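PDB 1VL1: 6-phosphogluconolactonase from Thermotoga maritima, which hydrolyses 6-phosphogluconolactone to 6-phosphogluconate, the second step of the oxidative stage of the pentose phosphate pathway. Local coordinates for residues R34-M37 and E38-L41; S117-I120 and E121-C124; F195-G199 and K200-N204. One frame throughout, in Å; residues are numbered along the deposited sequence. Where two conformers were deposited one is given.

Overall arrangement
Following the chain from the N terminus, contact 1 comes first, in the C-terminal half of helix 25-43, in the chain between strands 16-21 and 47-51. Contact 2 lies where the loop after strand 111-112 turns into helix 120-134, and contact 3 where strand 192-198 passes into helix 200-210. Each joins residues adjacent in the chain, so none spans a long loop; the three follow in series and neither nest nor cross. Contact 2 lies on the opposite side of the chain's centre from both others, its centre about 34 Å from that of contact 1. Contact 3 comes within about 10 Å of contact 1 between nearest atoms, and helix 25-43 itself packs on strand 192-198, through Y25 and V29 against L196.

Contact 1: R34-M37 and E38-L41; sequences RTKM and EKLL
E38 follows R34 by one helical turn, its backbone N bonded to R34 O at 2.9 Å. Its side chain folds back over the same carbonyl, CG lying 3.3 Å from R34 O, while R34 NH1 approaches that methylene obliquely. The guanidinium and carboxylate planes stand 86° apart, and the charged ends do not meet: R34 NH2 makes its salt bridge backwards to E31. K39 comes next. Its N donates to T35 O, and its chain, bent at chi3 (-67°), curls back so that CE reaches T35 CG2 at 3.8 Å. The chain of K36 crosses that of K39 at about a right angle, and K36 NZ lies just 4.0 Å from K39 NZ. Two ammonium groups this close would probably repel, which could lower the pKa of one of them. L40, unlike K39, is buried; its N bonds K36 O, and its CD1 meets K36 CG at 4.1 Å, with I47 and D139 beyond. L41 N closes the last turn on M37 O at 3.0 Å, and its CG rests 3.3 Å from the same oxygen. M37, L40 and L41 all touch I47 of strand 47-51. Four successive i to i+4 bonds, with R34, T35, K36, E38 and K39 on a polar face and M37, L40 and L41 on an apolar one, are the pattern of an amphipathic alpha-helix, here helix 25-43 packed against the sheet of this alpha/beta fold.

Contact 2: S117-I120 and E121-C124; sequences SLPI and EKAC
P119 O receives two backbone N-H groups across the first turn of helix 120-134, with P119 itself in the N-cap position. The bond from A123 N is nearly straight (N-H...O 165°) and runs close to the C=O axis, whereas the one from K122 N, also 2.9 Å long, is weak because its N-H is badly aimed. One residue on, C124 N bonds I120 O at 3.0 Å and continues the helical pattern. Side chains close around this turn. L118, the residue before the cap, lays its CB against A123 CB at 4.2 Å, and its CD1 comes to K122 O at 3.9 Å. The proline ring meets the start of the K122 chain obliquely, CD to CB at 4.1 Å; with chi1 at -60° CG of K122 stays beside the ring before a bend at chi2 carries the amine away. Further out, the L118 carbonyl accepts a hydrogen bond from Y83 OH, and S117 OG bonds D115 OD1. A123 packs on V114, while I120 and C124 rest on F168 and V180, so the buried side of the helix start faces strands 166-168 and 179-182. I120 has CG1 anti to its backbone N (chi1 -160°), which puts CG2 between that N and the carbonyl carbon, 3.1 Å from the following amide, E121 N.

Contact 3: F195-G199 and K200-N204; sequences FLIRG and KEKIN
Strand 195-198 and helix 200-204 run at 129° to each other, joined through G199 at the N-cap: the strand-to-helix corner of the beta-alpha-beta unit formed by strand 192-198, helix 200-210 and strand 225-231. G199 has phi 98° and psi 167°, where a side chain would jam against the preceding carbonyl, so the corner calls for glycine. Its O accepts I203 N at 3.0 Å, and the I203 side chain lies over that oxygen, CG1 at 3.2 Å from G199 O, while also touching V230. Shortening I203 to an alanine would take away CG1 and CD1, and is likely to leave G199 O less covered and to weaken the apolar contact with V230. The side chains of I197 and K202 lie alongside each other, pointing opposite ways, I197 CB 4.1 Å from K202 CD. Extended beyond CG, K202 carries its amine back along the strand, where M145 O and a bound citrate, probably from the crystallisation liquor, also bind it. Three waters link the strand and K202: one bridges R198 O and K202 N, another accepts from both R198 N and K202 NZ. The third takes a hydrogen bond from K202 NZ at 3.1 Å and donates to L196 O at 2.6 Å.

Contact 1: R34-M37 and E38-L41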
loop_
_atom_site.group_PDB
_atom_site.type_symbol
_atom_site.label_atom_id
_atom_site.label_comp_id
_atom_site.label_asym_id
_atom_site.label_seq_id
_atom_site.Cartn_x
_atom_site.Cartn_y
_atom_site.Cartn_z
ATOM N N ARG A 34 10.891 -6.431 -7.896
ATOM C CA ARG A 34 11.934 -7.392 -7.557
ATOM C C ARG A 34 13.292 -6.715 -7.456
ATOM O O ARG A 34 14.034 -6.931 -6.476
ATOM C CB ARG A 34 11.987 -8.562 -8.552
ATOM C CG ARG A 34 13.109 -9.556 -8.222
ATOM C CD ARG A 34 13.458 -10.511 -9.326
ATOM N NE ARG A 34 14.086 -9.816 -10.458
ATOM C CZ ARG A 34 15.364 -9.425 -10.498
ATOM N NH1 ARG A 34 16.194 -9.600 -9.463
ATOM N NH2 ARG A 34 15.824 -8.832 -11.578
ATOM N N THR A 35 13.639 -5.948 -8.494
ATOM C CA THR A 35 14.947 -5.302 -8.567
ATOM C C THR A 35 15.180 -4.373 -7.386
ATOM O O THR A 35 16.262 -4.391 -6.781
ATOM C CB THR A 35 15.058 -4.537 -9.888
ATOM O OG1 THR A 35 15.151 -5.501 -10.937
ATOM C CG2 THR A 35 16.362 -3.785 -9.979
ATOM N N LYS A 36 14.147 -3.609 -7.041
ATOM C CA LYS A 36 14.236 -2.659 -5.938
ATOM C C LYS A 36 14.401 -3.349 -4.606
ATOM O O LYS A 36 15.223 -2.946 -3.803
ATOM C CB LYS A 36 13.025 -1.757 -5.871
ATOM C CG LYS A 36 13.205 -0.628 -4.863
ATOM C CD LYS A 36 14.197 0.398 -5.381
ATOM C CE LYS A 36 15.344 0.672 -4.421
ATOM N NZ LYS A 36 16.350 1.656 -4.973
ATOM N N MET A 37 13.606 -4.391 -4.385
ATOM C CA MET A 37 13.656 -5.149 -3.149
ATOM C C MET A 37 15.009 -5.813 -3.007
ATOM O O MET A 37 15.590 -5.842 -1.934
ATOM C CB MET A 37 12.535 -6.183 -3.107
ATOM C CG MET A 37 11.117 -5.542 -2.974
ATOM S SD MET A 37 9.760 -6.759 -2.904
ATOM C CE MET A 37 10.247 -7.599 -1.429
ATOM N N GLU A 38 15.523 -6.369 -4.090
ATOM C CA GLU A 38 16.849 -6.977 -4.048
ATOM C C GLU A 38 17.958 -5.955 -3.762
ATOM O O GLU A 38 18.893 -6.236 -3.001
ATOM C CB GLU A 38 17.110 -7.761 -5.319
ATOM C CG GLU A 38 16.344 -9.059 -5.407
ATOM C CD GLU A 38 16.920 -10.158 -4.523
ATOM O OE1 GLU A 38 17.171 -9.945 -3.315
ATOM O OE2 GLU A 38 17.156 -11.251 -5.050
ATOM N N LYS A 39 17.858 -4.769 -4.349
ATOM C CA LYS A 39 18.788 -3.687 -4.007
ATOM C C LYS A 39 18.716 -3.323 -2.507
ATOM O O LYS A 39 19.738 -3.180 -1.844
ATOM C CB LYS A 39 18.523 -2.432 -4.883
ATOM C CG LYS A 39 18.898 -2.581 -6.367
ATOM C CD LYS A 39 18.523 -1.334 -7.273
ATOM C CE LYS A 39 17.010 -1.126 -7.412
ATOM N NZ LYS A 39 16.490 -0.202 -8.492
ATOM N N LEU A 40 17.506 -3.224 -1.985
ATOM C CA LEU A 40 17.305 -2.829 -0.593
ATOM C C LEU A 40 17.987 -3.856 0.300
ATOM O O LEU A 40 18.734 -3.504 1.200
ATOM C CB LEU A 40 15.811 -2.642 -0.283
ATOM C CG LEU A 40 15.182 -1.347 -0.860
ATOM C CD1 LEU A 40 13.696 -1.415 -0.861
ATOM C CD2 LEU A 40 15.638 -0.161 -0.054
ATOM N N LEU A 41 17.798 -5.131 -0.027
ATOM C CA LEU A 41 18.400 -6.222 0.749
ATOM C C LEU A 41 19.912 -6.343 0.648
ATOM O O LEU A 41 20.531 -6.977 1.499
ATOM C CB LEU A 41 17.700 -7.548 0.407
ATOM C CG LEU A 41 16.220 -7.657 0.798
ATOM C CD1 LEU A 41 15.571 -8.755 -0.006
ATOM C CD2 LEU A 41 16.054 -7.917 2.303
#

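Contact 2: S117-I120 and E121-C124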
loop_
_atom_site.group_PDB
_atom_site.type_symbol
_atom_site.label_atom_id
_atom_site.label_comp_id
_atom_site.label_asym_id
_atom_site.label_seq_id
_atom_site.Cartn_x
_atom_site.Cartn_y
_atom_site.Cartn_z
ATOM N N SER A 117 -11.163 -7.006 14.890
ATOM C CA SER A 117 -11.973 -7.557 15.953
ATOM C C SER A 117 -12.105 -6.619 17.146
ATOM O O SER A 117 -13.026 -6.770 17.975
ATOM C CB SER A 117 -11.386 -8.856 16.457
ATOM O OG SER A 117 -10.270 -8.712 17.317
ATOM N N LEU A 118 -11.158 -5.679 17.219
ATOM C CA LEU A 118 -11.167 -4.626 18.257
ATOM C C LEU A 118 -12.050 -3.444 17.868
ATOM O O LEU A 118 -12.249 -3.177 16.683
ATOM C CB LEU A 118 -9.742 -4.092 18.451
ATOM C CG LEU A 118 -8.673 -5.073 18.969
ATOM C CD1 LEU A 118 -7.322 -4.364 18.985
ATOM C CD2 LEU A 118 -9.008 -5.729 20.287
ATOM N N PRO A 119 -12.512 -2.667 18.842
ATOM C CA PRO A 119 -13.209 -1.423 18.509
ATOM C C PRO A 119 -12.289 -0.566 17.633
ATOM O O PRO A 119 -11.087 -0.640 17.740
ATOM C CB PRO A 119 -13.480 -0.759 19.888
ATOM C CG PRO A 119 -13.402 -1.904 20.859
ATOM C CD PRO A 119 -12.381 -2.854 20.295
ATOM N N ILE A 120 -12.852 0.164 16.684
ATOM C CA ILE A 120 -12.032 0.725 15.637
ATOM C C ILE A 120 -10.889 1.603 16.128
ATOM O O ILE A 120 -9.773 1.533 15.588
ATOM C CB ILE A 120 -12.920 1.488 14.600
ATOM C CG1 ILE A 120 -12.184 1.655 13.291
ATOM C CG2 ILE A 120 -13.521 2.764 15.233
ATOM C CD1 ILE A 120 -12.976 2.194 12.101
ATOM N N GLU A 121 -11.140 2.405 17.165
ATOM C CA GLU A 121 -10.041 3.241 17.698
ATOM C C GLU A 121 -8.915 2.386 18.256
ATOM O O GLU A 121 -7.717 2.671 18.064
ATOM C CB GLU A 121 -10.542 4.216 18.755
ATOM C CG GLU A 121 -9.427 4.900 19.549
ATOM C CD GLU A 121 -9.930 6.050 20.379
ATOM O OE1 GLU A 121 -10.184 7.124 19.786
ATOM O OE2 GLU A 121 -10.035 5.879 21.609
ATOM N N LYS A 122 -9.289 1.301 18.909
ATOM C CA LYS A 122 -8.301 0.412 19.523
ATOM C C LYS A 122 -7.520 -0.325 18.420
ATOM O O LYS A 122 -6.308 -0.590 18.547
ATOM C CB LYS A 122 -8.970 -0.594 20.441
ATOM C CG LYS A 122 -9.726 0.040 21.538
ATOM C CD LYS A 122 -8.841 0.752 22.501
ATOM C CE LYS A 122 -9.694 1.181 23.670
ATOM N NZ LYS A 122 -9.016 1.978 24.734
ATOM N N ALA A 123 -8.229 -0.722 17.353
ATOM C CA ALA A 123 -7.558 -1.328 16.209
ATOM C C ALA A 123 -6.507 -0.389 15.626
ATOM O O ALA A 123 -5.377 -0.783 15.321
ATOM C CB ALA A 123 -8.605 -1.686 15.143
ATOM N N CYS A 124 -6.859 0.882 15.523
ATOM C CA CYS A 124 -5.905 1.908 15.044
ATOM C C CYS A 124 -4.681 2.024 15.939
ATOM O O CYS A 124 -3.550 2.027 15.434
ATOM C CB CYS A 124 -6.518 3.293 14.938
ATOM S SG CYS A 124 -7.736 3.573 13.651
#

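Contact 3: F195-G199 and K200-N204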
loop_
_atom_site.group_PDB
_atom_site.type_symbol
_atom_site.label_atom_id
_atom_site.label_comp_id
_atom_site.label_asym_id
_atom_site.label_seq_id
_atom_site.Cartn_x
_atom_site.Cartn_y
_atom_site.Cartn_z
ATOM N N PHE A 195 2.999 3.647 -7.276
ATOM C CA PHE A 195 1.557 3.590 -7.528
ATOM C C PHE A 195 1.315 2.652 -8.718
ATOM O O PHE A 195 1.998 2.756 -9.719
ATOM C CB PHE A 195 1.000 4.980 -7.921
ATOM C CG PHE A 195 0.861 5.916 -6.747
ATOM C CD1 PHE A 195 -0.302 5.893 -5.965
ATOM C CD2 PHE A 195 1.847 6.854 -6.471
ATOM C CE1 PHE A 195 -0.442 6.741 -4.895
ATOM C CE2 PHE A 195 1.671 7.723 -5.400
ATOM C CZ PHE A 195 0.580 7.663 -4.641
ATOM N N LEU A 196 0.302 1.798 -8.616
ATOM C CA LEU A 196 -0.031 0.834 -9.665
ATOM C C LEU A 196 -1.440 1.130 -10.121
ATOM O O LEU A 196 -2.373 0.931 -9.338
ATOM C CB LEU A 196 0.023 -0.578 -9.095
ATOM C CG LEU A 196 1.338 -1.280 -8.928
ATOM C CD1 LEU A 196 2.448 -0.449 -8.533
ATOM C CD2 LEU A 196 1.167 -2.539 -8.103
ATOM N N ILE A 197 -1.585 1.658 -11.329
ATOM C CA ILE A 197 -2.872 2.094 -11.844
ATOM C C ILE A 197 -3.039 1.622 -13.262
ATOM O O ILE A 197 -2.046 1.489 -14.006
ATOM C CB ILE A 197 -3.097 3.612 -11.757
ATOM C CG1 ILE A 197 -2.043 4.434 -12.558
ATOM C CG2 ILE A 197 -3.151 4.074 -10.297
ATOM C CD1 ILE A 197 -2.593 5.802 -12.857
ATOM N N ARG A 198 -4.291 1.412 -13.673
ATOM C CA ARG A 198 -4.587 1.003 -15.029
ATOM C C ARG A 198 -5.880 1.639 -15.504
ATOM O O ARG A 198 -6.844 1.780 -14.714
ATOM C CB ARG A 198 -4.700 -0.519 -15.157
ATOM C CG ARG A 198 -3.433 -1.284 -14.784
ATOM C CD ARG A 198 -3.621 -2.766 -14.795
ATOM N NE ARG A 198 -3.503 -3.321 -16.127
ATOM C CZ ARG A 198 -3.250 -4.614 -16.376
ATOM N NH1 ARG A 198 -3.083 -5.494 -15.389
ATOM N NH2 ARG A 198 -3.153 -5.021 -17.612
ATOM N N GLY A 199 -5.898 2.018 -16.776
ATOM C CA GLY A 199 -7.111 2.419 -17.447
ATOM C C GLY A 199 -7.326 3.917 -17.518
ATOM O O GLY A 199 -6.690 4.714 -16.821
ATOM N N LYS A 200 -8.287 4.287 -18.368
ATOM C CA LYS A 200 -8.508 5.693 -18.751
ATOM C C LYS A 200 -8.918 6.570 -17.589
ATOM O O LYS A 200 -8.450 7.689 -17.472
ATOM C CB LYS A 200 -9.547 5.788 -19.875
ATOM C CG LYS A 200 -8.966 5.352 -21.205
ATOM C CD LYS A 200 -9.899 5.491 -22.393
ATOM C CE LYS A 200 -9.161 5.083 -23.670
ATOM N NZ LYS A 200 -10.069 4.872 -24.824
ATOM N N GLU A 201 -9.791 6.086 -16.728
ATOM C CA GLU A 201 -10.256 6.944 -15.624
ATOM C C GLU A 201 -9.148 7.313 -14.661
ATOM O O GLU A 201 -9.078 8.462 -14.190
ATOM C CB GLU A 201 -11.400 6.291 -14.853
ATOM C CG GLU A 201 -12.241 7.271 -14.067
ATOM C CD GLU A 201 -13.057 8.245 -14.924
ATOM O OE1 GLU A 201 -12.963 8.265 -16.184
ATOM O OE2 GLU A 201 -13.844 9.009 -14.322
ATOM N N LYS A 202 -8.302 6.340 -14.330
ATOM C CA LYS A 202 -7.210 6.597 -13.407
ATOM C C LYS A 202 -6.128 7.437 -14.085
ATOM O O LYS A 202 -5.529 8.285 -13.458
ATOM C CB LYS A 202 -6.648 5.332 -12.834
ATOM C CG LYS A 202 -7.705 4.596 -12.034
ATOM C CD LYS A 202 -7.150 3.492 -11.324
ATOM C CE LYS A 202 -8.257 2.693 -10.629
ATOM N NZ LYS A 202 -7.595 1.631 -9.837
ATOM N N ILE A 203 -5.909 7.223 -15.380
ATOM C CA ILE A 203 -5.045 8.142 -16.143
ATOM C C ILE A 203 -5.576 9.580 -16.062
ATOM O O ILE A 203 -4.831 10.535 -15.852
ATOM C CB ILE A 203 -4.902 7.683 -17.624
ATOM C CG1 ILE A 203 -4.062 6.413 -17.688
ATOM C CG2 ILE A 203 -4.241 8.777 -18.415
ATOM C CD1 ILE A 203 -4.182 5.678 -18.947
ATOM N N ASN A 204 -6.883 9.739 -16.152
ATOM C CA ASN A 204 -7.472 11.070 -16.058
ATOM C C ASN A 204 -7.114 11.664 -14.696
ATOM O O ASN A 204 -6.664 12.821 -14.590
ATOM C CB ASN A 204 -9.003 11.019 -16.207
ATOM C CG ASN A 204 -9.450 10.787 -17.604
ATOM O OD1 ASN A 204 -8.776 11.165 -18.546
ATOM N ND2 ASN A 204 -10.628 10.175 -17.754
HETATM O O HOH W 1 -4.856 1.248 -8.505
HETATM O O HOH W 2 -9.048 3.422 -14.770
HETATM O O HOH W 3 -6.216 0.220 -11.848
#